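Long-range contacts in CRISPR-associated endonuclease Cas12b (Alicyclobacillus acidoterrestris, PDB 5U31), which is an RNA-guided endonuclease of bacterial antiviral defence that recognises invading DNA next to a protospacer adjacent motif and cleaves it with its RuvC domain: residues L26-N31 with P384-H389; P390-F395 with C484-L489. The protein carries 3 engineered substitutions. All blocks are in the same frame, centred on the assembly; numbering follows the deposited sequence.

Contact 1: L26-N31 with P384-H389. With nucleotides of chain B.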
ATOM      1  N   LEU A  26      24.985 -23.321 -10.755  1.00 39.54           N
ATOM      2  CA  LEU A  26      23.718 -23.937 -10.381  1.00 30.37           C
ATOM      3  C   LEU A  26      22.558 -22.972 -10.574  1.00 35.59           C
ATOM      4  O   LEU A  26      21.457 -23.389 -10.946  1.00 46.56           O
ATOM      5  CB  LEU A  26      23.791 -24.414  -8.932  1.00 30.53           C
ATOM      6  CG  LEU A  26      22.621 -25.230  -8.396  1.00 32.94           C
ATOM      7  CD1 LEU A  26      22.437 -26.486  -9.230  1.00 30.07           C
ATOM      8  CD2 LEU A  26      22.842 -25.572  -6.926  1.00 30.43           C
ATOM      9  N   HIS A  27      22.792 -21.680 -10.346  1.00 35.89           N
ATOM     10  CA  HIS A  27      21.744 -20.690 -10.560  1.00 29.50           C
ATOM     11  C   HIS A  27      21.374 -20.580 -12.036  1.00 38.25           C
ATOM     12  O   HIS A  27      20.188 -20.532 -12.380  1.00 33.28           O
ATOM     13  CB  HIS A  27      22.189 -19.340 -10.006  1.00 29.75           C
ATOM     14  CG  HIS A  27      21.260 -18.215 -10.340  1.00 29.42           C
ATOM     15  ND1 HIS A  27      20.113 -17.961  -9.621  1.00 33.93           N
ATOM     16  CD2 HIS A  27      21.304 -17.284 -11.323  1.00 29.52           C
ATOM     17  CE1 HIS A  27      19.493 -16.918 -10.144  1.00 38.41           C
ATOM     18  NE2 HIS A  27      20.194 -16.489 -11.178  1.00 29.16           N
ATOM     19  N   LYS A  28      22.374 -20.537 -12.923  1.00 29.78           N
ATOM     20  CA  LYS A  28      22.084 -20.478 -14.354  1.00 29.74           C
ATOM     21  C   LYS A  28      21.410 -21.750 -14.848  1.00 29.45           C
ATOM     22  O   LYS A  28      20.599 -21.697 -15.779  1.00 33.12           O
ATOM     23  CB  LYS A  28      23.362 -20.242 -15.157  1.00 30.35           C
ATOM     24  CG  LYS A  28      24.135 -18.998 -14.785  1.00 40.94           C
ATOM     25  CD  LYS A  28      25.179 -18.677 -15.849  1.00 51.38           C
ATOM     26  CE  LYS A  28      25.999 -19.901 -16.238  1.00 70.28           C
ATOM     27  NZ  LYS A  28      26.826 -19.648 -17.457  1.00 81.22           N
ATOM     28  N   GLU A  29      21.742 -22.895 -14.247  1.00 29.52           N
ATOM     29  CA  GLU A  29      21.157 -24.163 -14.668  1.00 29.31           C
ATOM     30  C   GLU A  29      19.681 -24.234 -14.310  1.00 28.77           C
ATOM     31  O   GLU A  29      18.847 -24.610 -15.142  1.00 47.04           O
ATOM     32  CB  GLU A  29      21.916 -25.327 -14.030  1.00 29.61           C
ATOM     33  CG  GLU A  29      23.319 -25.550 -14.568  1.00 33.83           C
ATOM     34  CD  GLU A  29      23.316 -25.976 -16.013  1.00 36.14           C
ATOM     35  OE1 GLU A  29      22.409 -26.732 -16.391  1.00 37.62           O
ATOM     36  OE2 GLU A  29      24.208 -25.551 -16.775  1.00 57.47           O
ATOM     37  N   VAL A  30      19.340 -23.891 -13.069  1.00 28.61           N
ATOM     38  CA  VAL A  30      17.950 -23.982 -12.639  1.00 28.16           C
ATOM     39  C   VAL A  30      17.088 -22.985 -13.402  1.00 27.91           C
ATOM     40  O   VAL A  30      15.929 -23.264 -13.726  1.00 41.02           O
ATOM     41  CB  VAL A  30      17.846 -23.784 -11.116  1.00 28.12           C
ATOM     42  CG1 VAL A  30      16.396 -23.758 -10.688  1.00 27.71           C
ATOM     43  CG2 VAL A  30      18.570 -24.909 -10.399  1.00 28.43           C
ATOM     44  N   ASN A  31      17.642 -21.817 -13.724  1.00 28.09           N
ATOM     45  CA  ASN A  31      16.900 -20.875 -14.552  1.00 27.96           C
ATOM     46  C   ASN A  31      16.723 -21.410 -15.966  1.00 31.22           C
ATOM     47  O   ASN A  31      15.637 -21.296 -16.545  1.00 45.00           O
ATOM     48  CB  ASN A  31      17.598 -19.520 -14.571  1.00 29.95           C
ATOM     49  CG  ASN A  31      17.341 -18.725 -13.317  1.00 39.44           C
ATOM     50  OD1 ASN A  31      16.310 -18.069 -13.191  1.00 39.05           O
ATOM     51  ND2 ASN A  31      18.276 -18.784 -12.374  1.00 43.88           N
ATOM     52  N   PRO A 384      11.348 -16.978 -17.504  1.00 38.76           N
ATOM     53  CA  PRO A 384      12.434 -16.702 -16.560  1.00 27.56           C
ATOM     54  C   PRO A 384      13.757 -16.521 -17.281  1.00 29.78           C
ATOM     55  O   PRO A 384      13.978 -17.048 -18.376  1.00 28.16           O
ATOM     56  CB  PRO A 384      12.465 -17.951 -15.675  1.00 27.29           C
ATOM     57  CG  PRO A 384      11.931 -19.019 -16.545  1.00 31.97           C
ATOM     58  CD  PRO A 384      10.850 -18.355 -17.363  1.00 39.26           C
ATOM     59  N   ASP A 385      14.645 -15.762 -16.646  1.00 28.14           N
ATOM     60  CA  ASP A 385      15.987 -15.532 -17.155  1.00 37.25           C
ATOM     61  C   ASP A 385      16.956 -15.492 -15.984  1.00 45.03           C
ATOM     62  O   ASP A 385      16.618 -14.985 -14.914  1.00 51.16           O
ATOM     63  CB  ASP A 385      16.076 -14.228 -17.949  1.00 37.50           C
ATOM     64  CG  ASP A 385      17.490 -13.904 -18.367  1.00 59.94           C
ATOM     65  OD1 ASP A 385      17.982 -14.534 -19.327  1.00 74.11           O
ATOM     66  OD2 ASP A 385      18.115 -13.034 -17.727  1.00 62.50           O
ATOM     67  N   ALA A 386      18.164 -16.014 -16.196  1.00 44.62           N
ATOM     68  CA  ALA A 386      19.122 -16.114 -15.102  1.00 31.74           C
ATOM     69  C   ALA A 386      19.516 -14.748 -14.553  1.00 36.82           C
ATOM     70  O   ALA A 386      19.905 -14.645 -13.384  1.00 42.34           O
ATOM     71  CB  ALA A 386      20.364 -16.877 -15.561  1.00 39.31           C
ATOM     72  N   THR A 387      19.423 -13.692 -15.364  1.00 37.71           N
ATOM     73  CA  THR A 387      19.858 -12.365 -14.939  1.00 40.90           C
ATOM     74  C   THR A 387      18.775 -11.297 -14.998  1.00 46.10           C
ATOM     75  O   THR A 387      18.849 -10.330 -14.235  1.00 44.31           O
ATOM     76  CB  THR A 387      21.049 -11.882 -15.784  1.00 32.20           C
ATOM     77  OG1 THR A 387      20.605 -11.573 -17.109  1.00 50.06           O
ATOM     78  CG2 THR A 387      22.123 -12.949 -15.854  1.00 35.27           C
ATOM     79  N   ALA A 388      17.784 -11.432 -15.879  1.00 43.14           N
ATOM     80  CA  ALA A 388      16.753 -10.410 -16.028  1.00 32.25           C
ATOM     81  C   ALA A 388      15.535 -10.693 -15.158  1.00 44.90           C
ATOM     82  O   ALA A 388      15.043  -9.805 -14.456  1.00 44.90           O
ATOM     83  CB  ALA A 388      16.334 -10.293 -17.495  1.00 31.97           C
ATOM     84  N   HIS A 389      15.033 -11.923 -15.200  1.00 45.50           N
ATOM     85  CA  HIS A 389      13.886 -12.342 -14.400  1.00 47.21           C
ATOM     86  C   HIS A 389      14.261 -13.636 -13.696  1.00 38.48           C
ATOM     87  O   HIS A 389      13.816 -14.724 -14.082  1.00 41.05           O
ATOM     88  CB  HIS A 389      12.644 -12.510 -15.271  1.00 47.55           C
ATOM     89  CG  HIS A 389      12.316 -11.300 -16.086  1.00 45.62           C
ATOM     90  ND1 HIS A 389      11.798 -10.149 -15.532  1.00 44.53           N
ATOM     91  CD2 HIS A 389      12.441 -11.057 -17.412  1.00 46.27           C
ATOM     92  CE1 HIS A 389      11.613  -9.252 -16.484  1.00 50.52           C
ATOM     93  NE2 HIS A 389      11.995  -9.778 -17.635  1.00 45.67           N
TER
ATOM     94  P     A B  97      10.108 -11.210 -11.656  1.00 46.11           P
ATOM     95  OP1   A B  97      11.051 -10.853 -12.737  1.00 30.75           O
ATOM     96  OP2   A B  97       9.956 -10.297 -10.497  1.00 49.13           O
ATOM     97  O5'   A B  97       8.685 -11.397 -12.340  1.00 47.91           O
ATOM     98  C5'   A B  97       8.530 -12.280 -13.437  1.00 37.79           C
ATOM     99  C4'   A B  97       7.117 -12.786 -13.537  1.00 31.65           C
ATOM    100  O4'   A B  97       6.716 -13.405 -12.286  1.00 37.07           O
ATOM    101  C3'   A B  97       6.055 -11.733 -13.768  1.00 27.19           C
ATOM    102  O3'   A B  97       5.990 -11.311 -15.115  1.00 29.68           O
ATOM    103  C2'   A B  97       4.800 -12.433 -13.276  1.00 37.35           C
ATOM    104  O2'   A B  97       4.352 -13.386 -14.226  1.00 50.85           O
ATOM    105  C1'   A B  97       5.342 -13.177 -12.060  1.00 34.42           C
ATOM    106  N9    A B  97       5.189 -12.355 -10.846  1.00 27.76           N
ATOM    107  C8    A B  97       6.123 -11.556 -10.234  1.00 32.25           C
ATOM    108  N7    A B  97       5.661 -10.926  -9.180  1.00 33.82           N
ATOM    109  C5    A B  97       4.331 -11.322  -9.109  1.00 26.68           C
ATOM    110  C6    A B  97       3.292 -11.002  -8.217  1.00 26.68           C
ATOM    111  N6    A B  97       3.423 -10.174  -7.179  1.00 26.75           N
ATOM    112  N1    A B  97       2.090 -11.573  -8.433  1.00 26.65           N
ATOM    113  C2    A B  97       1.950 -12.404  -9.471  1.00 26.62           C
ATOM    114  N3    A B  97       2.847 -12.782 -10.378  1.00 31.24           N
ATOM    115  C4    A B  97       4.029 -12.196 -10.135  1.00 26.63           C
TER

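Contact 2: P390-F395 with C484-L489. With nucleotides of chain B.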
ATOM      1  N   PRO A 390      15.087 -13.558 -12.660  1.00 29.31           N
ATOM      2  CA  PRO A 390      15.628 -14.780 -12.057  1.00 34.67           C
ATOM      3  C   PRO A 390      14.634 -15.474 -11.146  1.00 43.62           C
ATOM      4  O   PRO A 390      13.866 -14.838 -10.420  1.00 45.66           O
ATOM      5  CB  PRO A 390      16.836 -14.269 -11.262  1.00 29.58           C
ATOM      6  CG  PRO A 390      16.463 -12.886 -10.891  1.00 29.65           C
ATOM      7  CD  PRO A 390      15.649 -12.344 -12.040  1.00 45.06           C
ATOM      8  N   ILE A 391      14.646 -16.797 -11.204  1.00 27.42           N
ATOM      9  CA  ILE A 391      14.149 -17.604 -10.126  1.00 38.61           C
ATOM     10  C   ILE A 391      15.357 -18.187  -9.399  1.00 35.38           C
ATOM     11  O   ILE A 391      16.491 -18.079  -9.853  1.00 27.78           O
ATOM     12  CB  ILE A 391      13.159 -18.695 -10.623  1.00 26.95           C
ATOM     13  CG1 ILE A 391      13.763 -19.511 -11.769  1.00 34.50           C
ATOM     14  CG2 ILE A 391      11.845 -18.051 -11.031  1.00 28.98           C
ATOM     15  CD1 ILE A 391      14.532 -20.730 -11.315  1.00 35.53           C
ATOM     16  N   TRP A 392      15.124 -18.775  -8.232  1.00 27.42           N
ATOM     17  CA  TRP A 392      16.209 -19.216  -7.365  1.00 27.75           C
ATOM     18  C   TRP A 392      16.110 -20.716  -7.132  1.00 27.73           C
ATOM     19  O   TRP A 392      15.009 -21.254  -7.002  1.00 44.01           O
ATOM     20  CB  TRP A 392      16.178 -18.452  -6.040  1.00 35.58           C
ATOM     21  CG  TRP A 392      15.860 -16.998  -6.221  1.00 33.12           C
ATOM     22  CD1 TRP A 392      14.676 -16.379  -5.956  1.00 34.49           C
ATOM     23  CD2 TRP A 392      16.733 -15.988  -6.739  1.00 28.98           C
ATOM     24  NE1 TRP A 392      14.760 -15.045  -6.267  1.00 28.51           N
ATOM     25  CE2 TRP A 392      16.015 -14.780  -6.748  1.00 29.16           C
ATOM     26  CE3 TRP A 392      18.057 -15.989  -7.189  1.00 38.61           C
ATOM     27  CZ2 TRP A 392      16.574 -13.584  -7.190  1.00 42.59           C
ATOM     28  CZ3 TRP A 392      18.611 -14.800  -7.624  1.00 33.21           C
ATOM     29  CH2 TRP A 392      17.872 -13.615  -7.622  1.00 40.96           C
ATOM     30  N   THR A 393      17.259 -21.385  -7.078  1.00 28.09           N
ATOM     31  CA  THR A 393      17.262 -22.811  -6.781  1.00 28.18           C
ATOM     32  C   THR A 393      16.778 -23.037  -5.354  1.00 28.22           C
ATOM     33  O   THR A 393      17.240 -22.377  -4.418  1.00 28.46           O
ATOM     34  CB  THR A 393      18.659 -23.412  -6.973  1.00 28.64           C
ATOM     35  OG1 THR A 393      19.322 -23.512  -5.709  1.00 60.12           O
ATOM     36  CG2 THR A 393      19.496 -22.554  -7.889  1.00 37.61           C
ATOM     37  N   ARG A 394      15.834 -23.954  -5.188  1.00 28.05           N
ATOM     38  CA  ARG A 394      15.332 -24.282  -3.866  1.00 28.17           C
ATOM     39  C   ARG A 394      16.127 -25.438  -3.269  1.00 33.81           C
ATOM     40  O   ARG A 394      16.816 -26.181  -3.968  1.00 38.66           O
ATOM     41  CB  ARG A 394      13.848 -24.639  -3.918  1.00 27.84           C
ATOM     42  CG  ARG A 394      12.957 -23.497  -4.323  1.00 27.46           C
ATOM     43  CD  ARG A 394      11.552 -23.980  -4.603  1.00 42.21           C
ATOM     44  NE  ARG A 394      10.693 -22.897  -5.067  1.00 28.51           N
ATOM     45  CZ  ARG A 394       9.444 -23.064  -5.483  1.00 35.93           C
ATOM     46  NH1 ARG A 394       8.904 -24.274  -5.494  1.00 55.39           N
ATOM     47  NH2 ARG A 394       8.735 -22.020  -5.885  1.00 29.28           N
ATOM     48  N   PHE A 395      16.026 -25.575  -1.950  1.00 28.92           N
ATOM     49  CA  PHE A 395      16.711 -26.629  -1.213  1.00 29.47           C
ATOM     50  C   PHE A 395      15.787 -27.082  -0.095  1.00 29.59           C
ATOM     51  O   PHE A 395      15.512 -26.308   0.826  1.00 29.65           O
ATOM     52  CB  PHE A 395      18.037 -26.130  -0.643  1.00 29.96           C
ATOM     53  CG  PHE A 395      19.221 -26.413  -1.512  1.00 39.63           C
ATOM     54  CD1 PHE A 395      19.883 -27.622  -1.416  1.00 30.66           C
ATOM     55  CD2 PHE A 395      19.690 -25.462  -2.402  1.00 35.97           C
ATOM     56  CE1 PHE A 395      20.977 -27.888  -2.200  1.00 30.92           C
ATOM     57  CE2 PHE A 395      20.792 -25.726  -3.191  1.00 30.28           C
ATOM     58  CZ  PHE A 395      21.435 -26.941  -3.089  1.00 30.73           C
ATOM     59  N   CYS A 484      21.127 -14.136  -5.105  1.00 41.08           N
ATOM     60  CA  CYS A 484      22.130 -13.100  -5.282  1.00 40.28           C
ATOM     61  C   CYS A 484      21.419 -11.755  -5.371  1.00 46.21           C
ATOM     62  O   CYS A 484      20.202 -11.682  -5.567  1.00 50.75           O
ATOM     63  CB  CYS A 484      22.975 -13.342  -6.538  1.00 41.23           C
ATOM     64  SG  CYS A 484      23.804 -14.941  -6.593  1.00 53.27           S
ATOM     65  N   ARG A 485      22.193 -10.681  -5.235  1.00 46.01           N
ATOM     66  CA  ARG A 485      21.638  -9.342  -5.377  1.00 37.42           C
ATOM     67  C   ARG A 485      21.284  -9.063  -6.835  1.00 35.81           C
ATOM     68  O   ARG A 485      21.984  -9.496  -7.754  1.00 39.59           O
ATOM     69  CB  ARG A 485      22.635  -8.298  -4.881  1.00 43.35           C
ATOM     70  CG  ARG A 485      23.008  -8.391  -3.416  1.00 35.33           C
ATOM     71  CD  ARG A 485      24.178  -7.460  -3.121  1.00 64.23           C
ATOM     72  NE  ARG A 485      24.413  -7.301  -1.690  1.00 87.89           N
ATOM     73  CZ  ARG A 485      23.804  -6.393  -0.934  1.00 96.66           C
ATOM     74  NH1 ARG A 485      22.921  -5.563  -1.472  1.00 90.67           N
ATOM     75  NH2 ARG A 485      24.077  -6.316   0.361  1.00100.13           N
ATOM     76  N   ARG A 486      20.193  -8.321  -7.047  1.00 40.34           N
ATOM     77  CA  ARG A 486      19.790  -7.989  -8.412  1.00 54.08           C
ATOM     78  C   ARG A 486      20.850  -7.160  -9.131  1.00 50.66           C
ATOM     79  O   ARG A 486      21.025  -7.301 -10.347  1.00 43.00           O
ATOM     80  CB  ARG A 486      18.452  -7.243  -8.406  1.00 61.57           C
ATOM     81  CG  ARG A 486      17.242  -8.107  -8.076  1.00 56.03           C
ATOM     82  CD  ARG A 486      17.039  -9.195  -9.119  1.00 50.38           C
ATOM     83  NE  ARG A 486      15.670  -9.701  -9.133  1.00 51.88           N
ATOM     84  CZ  ARG A 486      14.798  -9.474 -10.113  1.00 50.42           C
ATOM     85  NH1 ARG A 486      15.154  -8.754 -11.170  1.00 49.65           N
ATOM     86  NH2 ARG A 486      13.572  -9.976 -10.044  1.00 51.58           N
ATOM     87  N   ASP A 487      21.570  -6.299  -8.405  1.00 48.07           N
ATOM     88  CA  ASP A 487      22.588  -5.472  -9.044  1.00 58.09           C
ATOM     89  C   ASP A 487      23.839  -6.270  -9.400  1.00 59.80           C
ATOM     90  O   ASP A 487      24.474  -5.987 -10.422  1.00 72.45           O
ATOM     91  CB  ASP A 487      22.942  -4.273  -8.152  1.00 76.96           C
ATOM     92  CG  ASP A 487      23.331  -4.674  -6.734  1.00 84.91           C
ATOM     93  OD1 ASP A 487      23.734  -5.834  -6.518  1.00 91.15           O
ATOM     94  OD2 ASP A 487      23.234  -3.817  -5.830  1.00 85.16           O
ATOM     95  N   GLN A 488      24.205  -7.263  -8.590  1.00 51.55           N
ATOM     96  CA  GLN A 488      25.324  -8.144  -8.896  1.00 48.04           C
ATOM     97  C   GLN A 488      24.934  -9.299  -9.803  1.00 60.60           C
ATOM     98  O   GLN A 488      25.651 -10.305  -9.856  1.00 72.66           O
ATOM     99  CB  GLN A 488      25.938  -8.693  -7.607  1.00 52.28           C
ATOM    100  CG  GLN A 488      26.647  -7.656  -6.763  1.00 65.86           C
ATOM    101  CD  GLN A 488      27.171  -8.239  -5.471  1.00 72.45           C
ATOM    102  OE1 GLN A 488      27.157  -9.455  -5.276  1.00 68.34           O
ATOM    103  NE2 GLN A 488      27.630  -7.373  -4.576  1.00 76.27           N
ATOM    104  N   LEU A 489      23.818  -9.174 -10.517  1.00 66.01           N
ATOM    105  CA  LEU A 489      23.299 -10.226 -11.382  1.00 62.83           C
ATOM    106  C   LEU A 489      23.550  -9.951 -12.855  1.00 87.08           C
ATOM    107  O   LEU A 489      24.153 -10.775 -13.550  1.00 73.54           O
ATOM    108  CB  LEU A 489      21.792 -10.382 -11.143  1.00 54.61           C
ATOM    109  CG  LEU A 489      21.211 -11.781 -11.033  1.00 46.24           C
ATOM    110  CD1 LEU A 489      21.990 -12.617 -10.029  1.00 39.82           C
ATOM    111  CD2 LEU A 489      19.760 -11.656 -10.625  1.00 38.13           C
TER
ATOM    112  P     A B  96      12.352 -11.814  -6.342  1.00 43.50           P
ATOM    113  OP1   A B  96      13.586 -11.308  -6.992  1.00 30.16           O
ATOM    114  OP2   A B  96      11.540 -10.918  -5.482  1.00 33.55           O
ATOM    115  O5'   A B  96      11.431 -12.426  -7.479  1.00 38.24           O
ATOM    116  C5'   A B  96      11.929 -13.448  -8.326  1.00 27.10           C
ATOM    117  C4'   A B  96      10.828 -14.089  -9.128  1.00 26.85           C
ATOM    118  O4'   A B  96       9.926 -14.798  -8.240  1.00 26.63           O
ATOM    119  C3'   A B  96       9.914 -13.142  -9.891  1.00 29.68           C
ATOM    120  O3'   A B  96      10.467 -12.680 -11.112  1.00 27.09           O
ATOM    121  C2'   A B  96       8.662 -13.983 -10.069  1.00 37.95           C
ATOM    122  O2'   A B  96       8.857 -14.945 -11.093  1.00 39.74           O
ATOM    123  C1'   A B  96       8.606 -14.717  -8.732  1.00 40.22           C
ATOM    124  N9    A B  96       7.774 -14.008  -7.736  1.00 40.75           N
ATOM    125  C8    A B  96       8.172 -13.104  -6.783  1.00 33.79           C
ATOM    126  N7    A B  96       7.184 -12.656  -6.041  1.00 41.89           N
ATOM    127  C5    A B  96       6.063 -13.303  -6.541  1.00 26.41           C
ATOM    128  C6    A B  96       4.699 -13.268  -6.193  1.00 26.37           C
ATOM    129  N6    A B  96       4.192 -12.521  -5.216  1.00 32.33           N
ATOM    130  N1    A B  96       3.842 -14.039  -6.893  1.00 33.45           N
ATOM    131  C2    A B  96       4.331 -14.796  -7.879  1.00 26.23           C
ATOM    132  N3    A B  96       5.586 -14.914  -8.301  1.00 31.90           N
ATOM    133  C4    A B  96       6.414 -14.137  -7.583  1.00 26.34           C
ATOM    134  P     G B  95      12.337 -10.948  -1.132  1.00 43.51           P
ATOM    135  OP1   G B  95      13.679 -10.476  -1.569  1.00 65.67           O
ATOM    136  OP2   G B  95      11.176 -10.022  -1.113  1.00 41.04           O
ATOM    137  O5'   G B  95      11.940 -12.211  -2.015  1.00 42.34           O
ATOM    138  C5'   G B  95      12.875 -13.254  -2.248  1.00 36.96           C
ATOM    139  C4'   G B  95      12.375 -14.204  -3.300  1.00 27.36           C
ATOM    140  O4'   G B  95      11.318 -15.027  -2.751  1.00 27.17           O
ATOM    141  C3'   G B  95      11.741 -13.548  -4.509  1.00 27.17           C
ATOM    142  O3'   G B  95      12.697 -13.087  -5.442  1.00 27.99           O
ATOM    143  C2'   G B  95      10.811 -14.634  -5.041  1.00 40.27           C
ATOM    144  O2'   G B  95      11.528 -15.582  -5.817  1.00 37.24           O
ATOM    145  C1'   G B  95      10.367 -15.319  -3.748  1.00 31.24           C
ATOM    146  N9    G B  95       9.037 -14.892  -3.271  1.00 39.08           N
ATOM    147  C8    G B  95       8.740 -13.997  -2.271  1.00 26.87           C
ATOM    148  N7    G B  95       7.452 -13.872  -2.073  1.00 34.27           N
ATOM    149  C5    G B  95       6.868 -14.741  -2.983  1.00 26.56           C
ATOM    150  C6    G B  95       5.507 -15.045  -3.240  1.00 26.44           C
ATOM    151  O6    G B  95       4.498 -14.591  -2.697  1.00 35.28           O
ATOM    152  N1    G B  95       5.376 -15.985  -4.251  1.00 26.31           N
ATOM    153  C2    G B  95       6.419 -16.563  -4.929  1.00 30.36           C
ATOM    154  N2    G B  95       6.096 -17.455  -5.875  1.00 36.32           N
ATOM    155  N3    G B  95       7.690 -16.293  -4.704  1.00 31.19           N
ATOM    156  C4    G B  95       7.836 -15.381  -3.724  1.00 35.28           C
ATOM    157  P     U B  31      24.636  -7.593   3.997  1.00 34.66           P
ATOM    158  OP1   U B  31      24.880  -7.605   2.534  1.00 34.00           O
ATOM    159  OP2   U B  31      25.398  -6.674   4.877  1.00 38.83           O
ATOM    160  O5'   U B  31      23.087  -7.315   4.193  1.00 33.50           O
ATOM    161  C5'   U B  31      22.153  -7.796   3.243  1.00 32.71           C
ATOM    162  C4'   U B  31      20.791  -7.218   3.499  1.00 32.23           C
ATOM    163  O4'   U B  31      20.310  -7.662   4.789  1.00 44.90           O
ATOM    164  C3'   U B  31      20.729  -5.706   3.588  1.00 32.50           C
ATOM    165  O3'   U B  31      20.706  -5.092   2.313  1.00 36.91           O
ATOM    166  C2'   U B  31      19.467  -5.476   4.408  1.00 42.06           C
ATOM    167  O2'   U B  31      18.310  -5.631   3.599  1.00 47.16           O
ATOM    168  C1'   U B  31      19.526  -6.651   5.382  1.00 33.04           C
ATOM    169  N1    U B  31      20.137  -6.299   6.682  1.00 36.54           N
ATOM    170  C2    U B  31      19.318  -5.754   7.649  1.00 36.98           C
ATOM    171  O2    U B  31      18.139  -5.537   7.461  1.00 42.25           O
ATOM    172  N3    U B  31      19.928  -5.466   8.842  1.00 33.69           N
ATOM    173  C4    U B  31      21.249  -5.678   9.149  1.00 34.39           C
ATOM    174  O4    U B  31      21.652  -5.362  10.265  1.00 63.82           O
ATOM    175  C5    U B  31      22.033  -6.256   8.100  1.00 48.31           C
ATOM    176  C6    U B  31      21.465  -6.548   6.928  1.00 43.76           C
TER

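Contact 1: L26-N31 with P384-H389
His27, on helix 17-45, donates from NE2 to the backbone oxygen of Ala386, with 2.9 Å between NE2 and Ala386 O and an N-H...O angle of 157°. The oxygen sits at the edge of the imidazole, nearly in its plane, and is itself approached in the carbonyl plane on a lone pair. With CG turned anti to the backbone N (chi1 172°), the ring lies along the helix over the next turn, where Asn31 ND2 lies over the centre of one ring face. That same ND2 donates to His27 O, which also takes the helical bond from Asn31 N; the two donors come from opposite faces of the carbonyl, and the bond from ND2 holds the amide against the ring. Packing is close here: Asn31 CG lies 3.6 Å from Ala386 CA, and the Ala386 methyl settles on the helix surface between Asn31 CB, 4.0 Å from Ala386 CB, and the backbone of Lys28. The loop that delivers Ala386 is shaped by an Asx turn, in which Asp385 OD2 accepts from Thr387 N at 2.8 Å and also from Thr387 OG1. A backbone bond from Asp385 N to His389 O, 2.9 Å, closes the loop from Asp385 to His389 around that turn, at the boundary between the REC1 and WED-II domains. Pro384 is a more distant but buried neighbour, its CG 4.3 Å from Asn31 O. The outer side is looser: Lys28, partly exposed, only brushes Ala386 with its CG before its amine heads off. His389 turns away from the helix toward the guide RNA, where its ND1 donates to OP1 of A97 of chain B at 3.0 Å, with the phosphate oxygen at the edge of the ring and in its plane.

Contact 2: P390-F395 with C484-L489
Cys484 meets the six-membered ring of Trp392 through its backbone: Trp392 CZ3 is 3.6 Å from Cys484 N, and Trp392 CH2 is 3.7 Å from Cys484 O. The other end of the indole serves the guide RNA, since its NE1 donates in the ring plane to O3' of G95 of chain B, at 3.0 Å and 165°. Arg485, a residue that binds the guide RNA, turns its back on Trp392; its extended chain carries NH2 to OP1 of U31 of chain B, 2.7 Å away, although the bond is bent, at 130°. Its neighbour Arg486 goes the other way. A bend at chi2 (-63°) folds its chain back so that Pro390 CD sits over the centre of one face of the guanidinium, 3.5 Å above its plane. At the edge of the group, NE and NH2 both point in the guanidinium plane to OP1 of A96 of chain B, two weak bonds to one oxygen, NH2 being 3.3 Å away. After the turn, Leu489 comes back toward Pro390, and its CD2 touches both rings, 3.5 Å from Pro390 CG and 4.1 Å from Trp392 CH2. This apolar corner backs an RNA-binding surface of the WED-II domain, where Trp392 and Arg486, one from each segment, reach the same G95-A96 phosphodiester and Arg485 reaches U31. Beyond it, the segment 390-395 runs into the antiparallel sheet, with Thr393 and Phe395 bonded through their backbones to Ile482 and Ala480 of strand 473-483, while Gln224 of helix 216-257 holds Trp392 O and Trp24 of helix 17-45 touches Leu489.

Helix 17-45 follows the first wedge strand, and contact 1 closes the long, largely helical REC1 excursion that comes next, bringing the chain back to that helix 353 residues later. Contact 2 opens at the very next residue, Pro390, and closes a shorter loop of 88 residues, which holds strands but no helix. The two loops therefore lie in series, neither nested nor crossing. Their centres are only 8 Å apart and they touch directly: Asn31 OD1 probably accepts a hydrogen bond from Ile391 N, and the rings of His27 and Trp392 pack together. Between them they fasten the REC1 helix and the wedge sheet beside the guide RNA.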